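Local coordinates for uncharacterized protein (PDB 4WRP) that probably acts as a secreted Legionella effector carrying a peptidase-like region ahead of this helical C-terminal DUF5617 domain, whose own role is unknown, at residues E11-A16 / D46-G51; F17-N22 / A57-I62; P24-H29 / N53-K58; V79-I82 / N86-T89. All blocks are in the same frame, centred on the assembly; numbering follows the deposited sequence. Where two conformers were deposited one is given.

Contact 1. Residues E11-A16 / D46-G51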
loop_
_atom_site.group_PDB
_atom_site.type_symbol
_atom_site.label_atom_id
_atom_site.label_comp_id
_atom_site.label_asym_id
_atom_site.label_seq_id
_atom_site.Cartn_x
_atom_site.Cartn_y
_atom_site.Cartn_z
ATOM N N GLU A 11 1.130 4.298 -7.035
ATOM C CA GLU A 11 1.804 3.774 -8.236
ATOM C C GLU A 11 3.342 3.752 -8.067
ATOM O O GLU A 11 4.006 2.774 -8.393
ATOM C CB GLU A 11 1.427 4.589 -9.458
ATOM C CG GLU A 11 2.059 3.997 -10.684
ATOM C CD GLU A 11 1.949 2.468 -10.685
ATOM O OE1 GLU A 11 3.009 1.797 -10.805
ATOM O OE2 GLU A 11 0.805 1.943 -10.504
ATOM N N LEU A 12 3.908 4.824 -7.520
ATOM C CA LEU A 12 5.353 4.851 -7.238
ATOM C C LEU A 12 5.693 3.748 -6.266
ATOM O O LEU A 12 6.689 3.022 -6.441
ATOM C CB LEU A 12 5.807 6.180 -6.606
ATOM C CG LEU A 12 5.764 7.472 -7.386
ATOM C CD1 LEU A 12 6.509 8.495 -6.534
ATOM C CD2 LEU A 12 6.370 7.335 -8.806
ATOM N N TRP A 13 4.864 3.601 -5.227
ATOM C CA TRP A 13 5.099 2.576 -4.234
ATOM C C TRP A 13 5.072 1.170 -4.849
ATOM O O TRP A 13 5.882 0.289 -4.485
ATOM C CB TRP A 13 4.096 2.677 -3.102
ATOM C CG TRP A 13 4.319 1.696 -2.034
ATOM C CD1 TRP A 13 4.999 1.889 -0.855
ATOM C CD2 TRP A 13 3.819 0.342 -1.988
ATOM N NE1 TRP A 13 4.973 0.741 -0.114
ATOM C CE2 TRP A 13 4.262 -0.221 -0.783
ATOM C CE3 TRP A 13 3.045 -0.438 -2.859
ATOM C CZ2 TRP A 13 3.977 -1.524 -0.429
ATOM C CZ3 TRP A 13 2.768 -1.742 -2.500
ATOM C CH2 TRP A 13 3.221 -2.268 -1.305
ATOM N N ARG A 14 4.139 0.951 -5.771
ATOM C CA ARG A 14 4.005 -0.341 -6.415
ATOM C C ARG A 14 5.276 -0.716 -7.197
ATOM O O ARG A 14 5.715 -1.861 -7.165
ATOM C CB ARG A 14 2.803 -0.337 -7.360
ATOM C CG ARG A 14 1.467 -0.703 -6.724
ATOM C CD ARG A 14 0.524 -1.303 -7.770
ATOM N NE ARG A 14 0.779 -0.690 -9.048
ATOM C CZ ARG A 14 0.693 -1.292 -10.235
ATOM N NH1 ARG A 14 0.293 -2.552 -10.358
ATOM N NH2 ARG A 14 0.998 -0.592 -11.311
ATOM N N ASN A 15 5.832 0.252 -7.919
ATOM C CA ASN A 15 7.032 0.046 -8.700
ATOM C C ASN A 15 8.214 -0.283 -7.817
ATOM O O ASN A 15 8.976 -1.203 -8.130
ATOM C CB ASN A 15 7.296 1.254 -9.590
ATOM C CG ASN A 15 6.106 1.576 -10.484
ATOM O OD1 ASN A 15 5.786 2.755 -10.738
ATOM N ND2 ASN A 15 5.405 0.530 -10.934
ATOM N N ALA A 16 8.297 0.378 -6.659
ATOM C CA ALA A 16 9.328 0.081 -5.662
ATOM C C ALA A 16 9.144 -1.346 -5.134
ATOM O O ALA A 16 10.079 -2.123 -5.004
ATOM C CB ALA A 16 9.288 1.100 -4.498
ATOM N N ASP A 46 6.395 -4.905 6.582
ATOM C CA ASP A 46 6.630 -4.451 7.960
ATOM C C ASP A 46 7.778 -3.446 7.999
ATOM O O ASP A 46 7.679 -2.428 8.626
ATOM C CB ASP A 46 6.897 -5.649 8.858
ATOM C CG ASP A 46 6.820 -5.291 10.359
ATOM O OD1 ASP A 46 6.000 -4.448 10.802
ATOM O OD2 ASP A 46 7.594 -5.883 11.103
ATOM N N ASP A 47 8.855 -3.730 7.270
ATOM C CA ASP A 47 9.987 -2.819 7.188
ATOM C C ASP A 47 9.521 -1.459 6.669
ATOM O O ASP A 47 9.898 -0.413 7.213
ATOM C CB ASP A 47 11.119 -3.427 6.340
ATOM C CG ASP A 47 12.304 -2.501 6.209
ATOM O OD1 ASP A 47 12.791 -2.066 7.282
ATOM O OD2 ASP A 47 12.720 -2.201 5.043
ATOM N N TYR A 48 8.627 -1.462 5.690
ATOM C CA TYR A 48 8.047 -0.216 5.163
ATOM C C TYR A 48 7.343 0.612 6.228
ATOM O O TYR A 48 7.472 1.813 6.240
ATOM C CB TYR A 48 7.081 -0.506 4.023
ATOM C CG TYR A 48 6.325 0.656 3.458
ATOM C CD1 TYR A 48 6.966 1.659 2.736
ATOM C CD2 TYR A 48 4.956 0.755 3.642
ATOM C CE1 TYR A 48 6.276 2.713 2.183
ATOM C CE2 TYR A 48 4.245 1.824 3.129
ATOM C CZ TYR A 48 4.905 2.788 2.377
ATOM O OH TYR A 48 4.184 3.837 1.866
ATOM N N THR A 49 6.608 -0.041 7.116
ATOM C CA THR A 49 5.843 0.684 8.137
ATOM C C THR A 49 6.741 1.143 9.289
ATOM O O THR A 49 6.271 1.821 10.160
ATOM C CB THR A 49 4.738 -0.187 8.706
ATOM O OG1 THR A 49 5.347 -1.285 9.389
ATOM C CG2 THR A 49 3.800 -0.721 7.584
ATOM N N LYS A 50 8.017 0.751 9.296
ATOM C CA LYS A 50 8.929 1.099 10.351
ATOM C C LYS A 50 10.007 2.019 9.807
ATOM O O LYS A 50 11.068 2.069 10.343
ATOM C CB LYS A 50 9.584 -0.162 10.923
ATOM C CG LYS A 50 8.642 -1.075 11.682
ATOM C CD LYS A 50 9.325 -2.381 12.040
ATOM C CE LYS A 50 8.675 -3.078 13.233
ATOM N NZ LYS A 50 7.263 -3.559 13.072
ATOM N N GLY A 51 9.759 2.698 8.697
ATOM C CA GLY A 51 10.739 3.649 8.168
ATOM C C GLY A 51 11.582 3.152 7.017
ATOM O O GLY A 51 12.326 3.943 6.445
#

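Contact 2. Residues F17-N22 / A57-I62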
loop_
_atom_site.group_PDB
_atom_site.type_symbol
_atom_site.label_atom_id
_atom_site.label_comp_id
_atom_site.label_asym_id
_atom_site.label_seq_id
_atom_site.Cartn_x
_atom_site.Cartn_y
_atom_site.Cartn_z
ATOM N N PHE A 17 7.917 -1.662 -4.794
ATOM C CA PHE A 17 7.633 -2.875 -4.128
ATOM C C PHE A 17 7.966 -4.023 -5.034
ATOM O O PHE A 17 8.555 -5.020 -4.556
ATOM C CB PHE A 17 6.157 -2.950 -3.715
ATOM C CG PHE A 17 5.758 -4.256 -3.161
ATOM C CD1 PHE A 17 6.166 -4.636 -1.871
ATOM C CD2 PHE A 17 4.935 -5.105 -3.890
ATOM C CE1 PHE A 17 5.796 -5.852 -1.347
ATOM C CE2 PHE A 17 4.574 -6.313 -3.359
ATOM C CZ PHE A 17 5.011 -6.696 -2.103
ATOM N N GLN A 18 7.584 -3.954 -6.310
ATOM C CA GLN A 18 7.931 -5.071 -7.179
ATOM C C GLN A 18 9.439 -5.201 -7.377
ATOM O O GLN A 18 9.961 -6.320 -7.510
ATOM C CB GLN A 18 7.200 -5.048 -8.531
ATOM C CG GLN A 18 7.526 -3.904 -9.444
ATOM C CD GLN A 18 8.751 -4.129 -10.275
ATOM O OE1 GLN A 18 9.142 -5.259 -10.550
ATOM N NE2 GLN A 18 9.396 -3.042 -10.647
ATOM N N GLU A 19 10.149 -4.085 -7.380
ATOM C CA GLU A 19 11.596 -4.149 -7.524
ATOM C C GLU A 19 12.143 -4.841 -6.298
ATOM O O GLU A 19 12.929 -5.774 -6.407
ATOM C CB GLU A 19 12.252 -2.775 -7.707
ATOM C CG GLU A 19 13.789 -2.889 -7.701
ATOM C CD GLU A 19 14.536 -1.631 -8.131
ATOM O OE1 GLU A 19 13.937 -0.760 -8.803
ATOM O OE2 GLU A 19 15.755 -1.525 -7.820
ATOM N N ILE A 20 11.684 -4.444 -5.128
ATOM C CA ILE A 20 12.117 -5.127 -3.899
ATOM C C ILE A 20 11.817 -6.629 -3.897
ATOM O O ILE A 20 12.698 -7.422 -3.599
ATOM C CB ILE A 20 11.535 -4.458 -2.614
ATOM C CG1 ILE A 20 12.153 -3.071 -2.441
ATOM C CG2 ILE A 20 11.920 -5.259 -1.400
ATOM C CD1 ILE A 20 11.347 -2.117 -1.577
HETATM N N MSE A 21 10.591 -7.045 -4.235
HETATM C CA MSE A 21 10.250 -8.445 -4.146
HETATM C C MSE A 21 10.997 -9.275 -5.192
HETATM O O MSE A 21 11.162 -10.443 -4.978
HETATM C CB MSE A 21 8.760 -8.719 -4.343
HETATM C CG MSE A 21 7.899 -8.052 -3.276
HETATM SE SE MSE A 21 8.607 -8.317 -1.474
HETATM C CE MSE A 21 8.926 -10.239 -1.362
ATOM N N ASN A 22 11.401 -8.682 -6.307
ATOM C CA ASN A 22 12.192 -9.361 -7.296
ATOM C C ASN A 22 13.696 -9.382 -6.972
ATOM O O ASN A 22 14.473 -9.821 -7.776
ATOM C CB ASN A 22 12.017 -8.694 -8.667
ATOM C CG ASN A 22 10.730 -9.088 -9.328
ATOM O OD1 ASN A 22 10.372 -10.251 -9.358
ATOM N ND2 ASN A 22 10.025 -8.114 -9.850
ATOM N N ALA A 57 15.788 1.382 1.432
ATOM C CA ALA A 57 16.740 2.520 1.459
ATOM C C ALA A 57 16.878 3.185 0.090
ATOM O O ALA A 57 16.895 4.411 -0.012
ATOM C CB ALA A 57 18.094 2.078 1.974
ATOM N N LYS A 58 16.924 2.390 -0.975
ATOM C CA LYS A 58 17.009 2.929 -2.331
ATOM C C LYS A 58 15.869 3.917 -2.642
ATOM O O LYS A 58 16.016 4.804 -3.475
ATOM C CB LYS A 58 16.999 1.768 -3.355
ATOM C CG LYS A 58 16.837 2.217 -4.803
ATOM C CD LYS A 58 17.107 1.103 -5.804
ATOM C CE LYS A 58 16.836 1.598 -7.227
ATOM N NZ LYS A 58 17.559 0.762 -8.231
ATOM N N PHE A 59 14.723 3.749 -1.978
ATOM C CA PHE A 59 13.535 4.532 -2.241
ATOM C C PHE A 59 13.209 5.473 -1.093
ATOM O O PHE A 59 12.050 5.838 -0.915
ATOM C CB PHE A 59 12.361 3.569 -2.443
ATOM C CG PHE A 59 12.587 2.601 -3.531
ATOM C CD1 PHE A 59 12.478 3.002 -4.841
ATOM C CD2 PHE A 59 12.926 1.312 -3.258
ATOM C CE1 PHE A 59 12.701 2.112 -5.875
ATOM C CE2 PHE A 59 13.148 0.424 -4.276
ATOM C CZ PHE A 59 13.055 0.832 -5.585
ATOM N N ARG A 60 14.215 5.847 -0.319
ATOM C CA ARG A 60 14.050 6.616 0.925
ATOM C C ARG A 60 13.267 7.899 0.701
ATOM O O ARG A 60 12.619 8.404 1.607
ATOM C CB ARG A 60 15.428 6.917 1.567
ATOM C CG ARG A 60 16.449 7.592 0.635
ATOM C CD ARG A 60 17.924 7.246 0.962
ATOM N NE ARG A 60 18.925 7.938 0.113
ATOM C CZ ARG A 60 19.290 7.597 -1.136
ATOM N NH1 ARG A 60 18.746 6.568 -1.766
ATOM N NH2 ARG A 60 20.222 8.305 -1.776
ATOM N N ARG A 61 13.322 8.392 -0.532
ATOM C CA ARG A 61 12.605 9.577 -0.964
ATOM C C ARG A 61 11.078 9.485 -0.752
ATOM O O ARG A 61 10.436 10.476 -0.401
ATOM C CB ARG A 61 12.903 9.827 -2.452
ATOM C CG ARG A 61 12.333 11.132 -2.960
ATOM C CD ARG A 61 13.034 11.646 -4.207
ATOM N NE ARG A 61 12.196 12.616 -4.924
ATOM C CZ ARG A 61 12.569 13.284 -6.011
ATOM N NH1 ARG A 61 11.720 14.123 -6.585
ATOM N NH2 ARG A 61 13.786 13.118 -6.533
ATOM N N ILE A 62 10.497 8.306 -0.934
ATOM C CA ILE A 62 9.045 8.199 -0.779
ATOM C C ILE A 62 8.549 8.450 0.639
ATOM O O ILE A 62 7.410 8.850 0.808
ATOM C CB ILE A 62 8.471 6.880 -1.335
ATOM C CG1 ILE A 62 8.896 5.679 -0.489
ATOM C CG2 ILE A 62 8.881 6.735 -2.792
ATOM C CD1 ILE A 62 8.394 4.362 -1.055
#

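Contact 3. Residues P24-H29 / N53-K58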
loop_
_atom_site.group_PDB
_atom_site.type_symbol
_atom_site.label_atom_id
_atom_site.label_comp_id
_atom_site.label_asym_id
_atom_site.label_seq_id
_atom_site.Cartn_x
_atom_site.Cartn_y
_atom_site.Cartn_z
ATOM N N PRO A 24 17.076 -10.698 -5.898
ATOM C CA PRO A 24 17.590 -12.050 -5.819
ATOM C C PRO A 24 17.897 -12.501 -4.370
ATOM O O PRO A 24 17.812 -13.694 -4.048
ATOM C CB PRO A 24 18.858 -11.995 -6.667
ATOM C CG PRO A 24 19.265 -10.559 -6.671
ATOM C CD PRO A 24 17.994 -9.774 -6.571
ATOM N N ARG A 25 18.178 -11.556 -3.482
ATOM C CA ARG A 25 18.420 -11.916 -2.071
ATOM C C ARG A 25 17.249 -12.574 -1.360
ATOM O O ARG A 25 17.433 -13.066 -0.255
ATOM C CB ARG A 25 18.896 -10.697 -1.271
ATOM C CG ARG A 25 20.284 -10.308 -1.706
ATOM C CD ARG A 25 20.771 -9.006 -1.129
ATOM N NE ARG A 25 22.116 -8.770 -1.642
ATOM C CZ ARG A 25 23.217 -9.415 -1.242
ATOM N NH1 ARG A 25 23.158 -10.343 -0.286
ATOM N NH2 ARG A 25 24.394 -9.134 -1.802
ATOM N N HIS A 26 16.047 -12.583 -1.954
ATOM C CA HIS A 26 14.951 -13.266 -1.296
ATOM C C HIS A 26 15.024 -14.767 -1.470
ATOM O O HIS A 26 14.378 -15.490 -0.709
ATOM C CB HIS A 26 13.608 -12.797 -1.814
ATOM C CG HIS A 26 13.266 -11.406 -1.417
ATOM N ND1 HIS A 26 12.993 -11.045 -0.110
ATOM C CD2 HIS A 26 13.142 -10.282 -2.156
ATOM C CE1 HIS A 26 12.712 -9.756 -0.071
ATOM N NE2 HIS A 26 12.793 -9.275 -1.301
ATOM N N GLN A 27 15.729 -15.226 -2.502
ATOM C CA GLN A 27 15.820 -16.664 -2.797
ATOM C C GLN A 27 14.421 -17.301 -2.801
ATOM O O GLN A 27 14.186 -18.311 -2.147
ATOM C CB GLN A 27 16.727 -17.381 -1.775
ATOM C CG GLN A 27 18.157 -16.855 -1.671
ATOM C CD GLN A 27 19.085 -17.395 -2.746
ATOM O OE1 GLN A 27 19.926 -16.665 -3.285
ATOM N NE2 GLN A 27 18.959 -18.690 -3.047
ATOM N N LEU A 28 13.483 -16.672 -3.509
ATOM C CA LEU A 28 12.140 -17.210 -3.664
ATOM C C LEU A 28 11.974 -17.754 -5.065
ATOM O O LEU A 28 12.473 -17.207 -6.026
ATOM C CB LEU A 28 11.062 -16.160 -3.414
ATOM C CG LEU A 28 10.846 -15.787 -1.948
ATOM C CD1 LEU A 28 9.963 -14.547 -1.883
ATOM C CD2 LEU A 28 10.286 -16.946 -1.137
ATOM N N HIS A 29 11.226 -18.825 -5.158
ATOM C CA HIS A 29 11.020 -19.494 -6.396
ATOM C C HIS A 29 9.535 -19.616 -6.543
ATOM O O HIS A 29 8.836 -19.731 -5.563
ATOM C CB HIS A 29 11.688 -20.859 -6.277
ATOM C CG HIS A 29 11.743 -21.635 -7.548
ATOM N ND1 HIS A 29 10.651 -22.301 -8.058
ATOM C CD2 HIS A 29 12.778 -21.909 -8.382
ATOM C CE1 HIS A 29 10.999 -22.925 -9.169
ATOM N NE2 HIS A 29 12.283 -22.699 -9.389
ATOM N N ASN A 53 14.183 1.015 6.682
ATOM C CA ASN A 53 15.622 0.957 6.817
ATOM C C ASN A 53 16.273 -0.294 6.346
ATOM O O ASN A 53 17.445 -0.257 6.066
ATOM C CB ASN A 53 16.020 1.223 8.257
ATOM C CG ASN A 53 15.506 2.560 8.725
ATOM O OD1 ASN A 53 15.874 3.589 8.184
ATOM N ND2 ASN A 53 14.562 2.539 9.641
ATOM N N THR A 54 15.567 -1.414 6.269
ATOM C CA THR A 54 16.208 -2.637 5.781
ATOM C C THR A 54 16.086 -2.834 4.282
ATOM O O THR A 54 17.065 -3.150 3.648
ATOM C CB THR A 54 15.703 -3.903 6.482
ATOM O OG1 THR A 54 15.809 -3.727 7.894
ATOM C CG2 THR A 54 16.559 -5.102 6.102
ATOM N N TRP A 55 14.900 -2.681 3.710
ATOM C CA TRP A 55 14.665 -3.076 2.313
ATOM C C TRP A 55 14.374 -1.919 1.389
ATOM O O TRP A 55 14.442 -2.071 0.186
ATOM C CB TRP A 55 13.479 -4.046 2.257
ATOM C CG TRP A 55 13.790 -5.407 2.746
ATOM C CD1 TRP A 55 13.499 -5.954 3.983
ATOM C CD2 TRP A 55 14.464 -6.422 2.002
ATOM N NE1 TRP A 55 13.959 -7.260 4.031
ATOM C CE2 TRP A 55 14.564 -7.561 2.835
ATOM C CE3 TRP A 55 15.014 -6.470 0.716
ATOM C CZ2 TRP A 55 15.192 -8.729 2.419
ATOM C CZ3 TRP A 55 15.622 -7.652 0.291
ATOM C CH2 TRP A 55 15.710 -8.756 1.138
ATOM N N TRP A 56 14.027 -0.762 1.953
ATOM C CA TRP A 56 13.536 0.381 1.178
ATOM C C TRP A 56 14.505 1.568 1.092
ATOM O O TRP A 56 14.082 2.663 0.701
ATOM C CB TRP A 56 12.234 0.889 1.804
ATOM C CG TRP A 56 11.121 -0.073 1.744
ATOM C CD1 TRP A 56 10.931 -1.125 2.557
ATOM C CD2 TRP A 56 10.065 -0.114 0.777
ATOM N NE1 TRP A 56 9.819 -1.793 2.211
ATOM C CE2 TRP A 56 9.261 -1.205 1.110
ATOM C CE3 TRP A 56 9.721 0.675 -0.325
ATOM C CZ2 TRP A 56 8.105 -1.546 0.388
ATOM C CZ3 TRP A 56 8.562 0.354 -1.037
ATOM C CH2 TRP A 56 7.778 -0.752 -0.680
ATOM N N ALA A 57 15.788 1.382 1.432
ATOM C CA ALA A 57 16.740 2.520 1.459
ATOM C C ALA A 57 16.878 3.185 0.090
ATOM O O ALA A 57 16.895 4.411 -0.012
ATOM C CB ALA A 57 18.094 2.078 1.974
ATOM N N LYS A 58 16.924 2.390 -0.975
ATOM C CA LYS A 58 17.009 2.929 -2.331
ATOM C C LYS A 58 15.869 3.917 -2.642
ATOM O O LYS A 58 16.016 4.804 -3.475
ATOM C CB LYS A 58 16.999 1.768 -3.355
ATOM C CG LYS A 58 16.837 2.217 -4.803
ATOM C CD LYS A 58 17.107 1.103 -5.804
ATOM C CE LYS A 58 16.836 1.598 -7.227
ATOM N NZ LYS A 58 17.559 0.762 -8.231
#

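Contact 4. Residues V79-I82 / N86-T89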
loop_
_atom_site.group_PDB
_atom_site.type_symbol
_atom_site.label_atom_id
_atom_site.label_comp_id
_atom_site.label_asym_id
_atom_site.label_seq_id
_atom_site.Cartn_x
_atom_site.Cartn_y
_atom_site.Cartn_z
ATOM N N VAL A 79 -0.647 -5.678 6.949
ATOM C CA VAL A 79 0.220 -6.549 7.731
ATOM C C VAL A 79 -0.594 -7.203 8.855
ATOM O O VAL A 79 -0.487 -8.392 9.120
ATOM C CB VAL A 79 1.404 -5.785 8.290
ATOM C CG1 VAL A 79 2.155 -6.606 9.346
ATOM C CG2 VAL A 79 2.327 -5.369 7.136
ATOM N N LYS A 80 -1.456 -6.444 9.472
ATOM C CA LYS A 80 -2.344 -7.052 10.443
ATOM C C LYS A 80 -3.269 -8.116 9.825
ATOM O O LYS A 80 -3.521 -9.127 10.437
ATOM C CB LYS A 80 -3.153 -5.984 11.099
ATOM C CG LYS A 80 -3.714 -6.407 12.435
ATOM C CD LYS A 80 -4.153 -5.184 13.237
ATOM C CE LYS A 80 -5.528 -5.386 13.878
ATOM N NZ LYS A 80 -6.306 -4.105 13.928
ATOM N N GLU A 81 -3.765 -7.886 8.610
ATOM C CA GLU A 81 -4.562 -8.873 7.925
ATOM C C GLU A 81 -3.786 -10.155 7.652
ATOM O O GLU A 81 -4.371 -11.263 7.678
ATOM C CB GLU A 81 -5.130 -8.306 6.583
ATOM C CG GLU A 81 -6.203 -7.229 6.743
ATOM C CD GLU A 81 -6.497 -6.523 5.376
ATOM O OE1 GLU A 81 -6.003 -6.953 4.276
ATOM O OE2 GLU A 81 -7.190 -5.483 5.425
ATOM N N ILE A 82 -2.495 -10.018 7.358
ATOM C CA ILE A 82 -1.612 -11.159 7.193
ATOM C C ILE A 82 -1.509 -11.921 8.508
ATOM O O ILE A 82 -1.672 -13.165 8.538
ATOM C CB ILE A 82 -0.196 -10.755 6.712
ATOM C CG1 ILE A 82 -0.260 -10.191 5.289
ATOM C CG2 ILE A 82 0.710 -11.992 6.655
ATOM C CD1 ILE A 82 0.994 -9.466 4.871
ATOM N N ASN A 86 -5.601 -13.922 6.973
ATOM C CA ASN A 86 -6.526 -13.709 5.841
ATOM C C ASN A 86 -6.040 -14.191 4.465
ATOM O O ASN A 86 -6.873 -14.416 3.577
ATOM C CB ASN A 86 -6.923 -12.253 5.718
ATOM C CG ASN A 86 -7.907 -11.848 6.763
ATOM O OD1 ASN A 86 -9.059 -12.264 6.748
ATOM N ND2 ASN A 86 -7.501 -10.979 7.612
ATOM N N TYR A 87 -4.730 -14.364 4.302
ATOM C CA TYR A 87 -4.150 -14.737 3.014
ATOM C C TYR A 87 -3.560 -16.122 3.073
ATOM O O TYR A 87 -2.731 -16.426 3.948
ATOM C CB TYR A 87 -3.104 -13.714 2.564
ATOM C CG TYR A 87 -3.686 -12.342 2.534
ATOM C CD1 TYR A 87 -4.495 -11.936 1.462
ATOM C CD2 TYR A 87 -3.552 -11.488 3.616
ATOM C CE1 TYR A 87 -5.097 -10.715 1.454
ATOM C CE2 TYR A 87 -4.163 -10.257 3.615
ATOM C CZ TYR A 87 -4.937 -9.888 2.512
ATOM O OH TYR A 87 -5.577 -8.699 2.495
ATOM N N THR A 88 -4.014 -16.964 2.155
ATOM C CA THR A 88 -3.457 -18.303 1.938
ATOM C C THR A 88 -2.598 -18.389 0.679
ATOM O O THR A 88 -1.762 -19.274 0.577
ATOM C CB THR A 88 -4.566 -19.371 1.857
ATOM O OG1 THR A 88 -5.356 -19.129 0.706
ATOM C CG2 THR A 88 -5.497 -19.297 3.074
ATOM N N THR A 89 -2.745 -17.449 -0.249
ATOM C CA THR A 89 -1.802 -17.319 -1.370
ATOM C C THR A 89 -1.182 -15.947 -1.449
ATOM O O THR A 89 -1.795 -14.917 -1.074
ATOM C CB THR A 89 -2.476 -17.618 -2.731
ATOM O OG1 THR A 89 -3.423 -16.571 -3.044
ATOM C CG2 THR A 89 -3.196 -18.982 -2.672
HETATM O O HOH W 1 -2.428 -14.342 6.143
#

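Contact 1. Residues E11-A16 / D46-G51
The hydroxyl of Tyr48 is gripped by two groups, hydrogen-bonding to both Tyr9 OH and His71 ND1, and the ring behind it receives Trp13 in a T-shaped (edge-to-face) pair. This buried pair joins helix 6-21 to helix 34-49 and illustrates how a small all-helical domain builds its core from interlocked aromatic rings. Both side chains have CG anti to the backbone N (chi1 -178° for Trp13 and 175° for Tyr48), which sends each ring into the space between the helices. The helices can therefore stand well apart, with Trp13 CA and Tyr48 CA 10.2 Å from each other. The indole presents the pyrrole edge bearing CD1 and NE1, and the planes meet at 66°. Trp13 NE1 comes down over the middle of the Tyr48 face and approaches Tyr48 CZ to 3.2 Å, so a polar N-H edge is probably accommodated by the pi cloud. Trp56 and Phe17 stack on Trp13, while Phe63 and His71 press on Tyr48, extending the cluster toward helix 68-83. Further along segment 46-51, Thr49 OG1 donates to Asp46 O, and Lys50 NZ forms a salt bridge with Asp46 OD1 at 2.7 Å.

Contact 2. Residues F17-N22 / A57-I62
Glu19 and Lys58 make the single salt bridge between these segments, and Phe59 fills the space beneath it against Ile20. Lys58 NZ donates to Glu19 OE2 at 2.9 Å, using the syn lone pair of the carboxylate. Both residues have CG anti to the backbone N (chi1 174° and 170°), and their extended chains carry the charged ends together, crossing at about a right angle. The other oxygen, Glu19 OE1, lies at the rim of the phenyl ring near its plane, 3.7 Å from Phe59 CZ. Carboxylate and ring are almost perpendicular, at 82°. Further inward, Ile20 CG1 and CD1 slide along the ring corner, Ile20 CG1 lying 4.1 Å from Phe59 CE2. Lys58 itself lays CG over the centre of one face of Phe59. In the next shell Ala16 of helix 6-21 also touches Phe59, while Trp55, Trp56 and Val44 pack on Ile20. The last part of helix 6-21 is thereby held against the loop between helix 34-49 and helix 68-83. The contact thus grades from charged rim to apolar interior, and the negative oxygen beside the ring's slightly positive C-H edge is probably a mildly attractive arrangement.

Contact 3. Residues P24-H29 / N53-K58
His26 and Trp55 adopt nearly the same first torsion, -70° and -74°, with CG anti to the carbonyl carbon in each, and the two side chains reach from opposite directions until their rings overlap. The result is an offset (parallel-displaced) stack between two loops, a worked example of how flat groups can join irregular backbone in a domain without strands. The imidazole lies over the benzene half of the indole, with centroids 4.3 Å apart and planes only 15° from parallel. Overlap is partial: His26 CE1 sits above the outer part of the ring, its nearest atom being Trp55 CH2 at 3.4 Å. Next to that carbon, His26 NE2 lies 3.6 Å from Trp55 CZ3. Arg25 adds a looser touch close to the indole plane, its CB meeting the rim at Trp55 CH2, while the guanidinium points off elsewhere. Residues 24-26 form a short 3-10 turn, with Gln27 N donating to Pro24 O at 3.0 Å. The imidazole is further steadied by a weak hydrogen bond from NE2 to Ile20 O near the end of helix 6-21, and Asp47 of helix 34-49 accepts from the backbone N of Trp55. At the surface, the stack thus links the loop following helix 6-21 to the loop following helix 34-49, with Met21, Ile20 and Val44 of those two helices packing beside it.

Contact 4. Residues V79-I82 / N86-T89
Glu81 and Asn86 bring their backbones together where helix 68-83 gives way to a loop, their CA atoms 5.6 Å apart. Asn86 N donates to Glu81 O at 3.0 Å, a six-to-one bond of the kind found in Schellman motifs, and it arrives nearly in line with the carbonyl. Just beyond, a water links the next pair, donating to Ile82 O and accepting from Tyr87 N. With CG anti to its carbonyl carbon (chi1 -75°), the Asn86 side chain folds its amide back over Glu81 O, which Asn86 ND2 reaches at 3.1 Å, in the carbonyl plane on a lone pair. Two N-H groups thus satisfy one helix-end oxygen. Tyr87 OH donates to Glu81 OE1 in a short bond of 2.5 Å, met nearly end-on to the C-O bond, with carboxylate and phenol planes 34° apart. Ile82 CG1 crosses beside the same ring, 3.9 Å from Tyr87 CD2, and Asn86 CB covers part of one face. Thr89 OG1 N-caps helix 90-98 by accepting from Ala92 N. That helix contributes Arg96, in a salt bridge with Glu81 OE2, and Leu93, which touches both Tyr87 and Ile82; helix 34-49 meets Ile82 through Ile38.

Contacts 1, 2 and 3 form one continuous region in which helix 6-21, helix 34-49 and the loops following them interlock; their segments alternate along the chain, apart from the loop shared by contacts 2 and 3. Contact 1 is the buried centre, with contact 2 centred 6 Å away; contact 3, nearer the surface, is centred 8 Å from contact 2 and 12 Å from contact 1. Trp56 bridges them, touching both Trp13 and Ile20. Contact 4 comes later in the chain, centred about 17 Å from contact 1, and turns helix 68-83 into helix 90-98. Val79 against Asp46 connects it to contact 1. Long-range aromatic packing and a local helix-end turn thus jointly shape this DUF5617 domain.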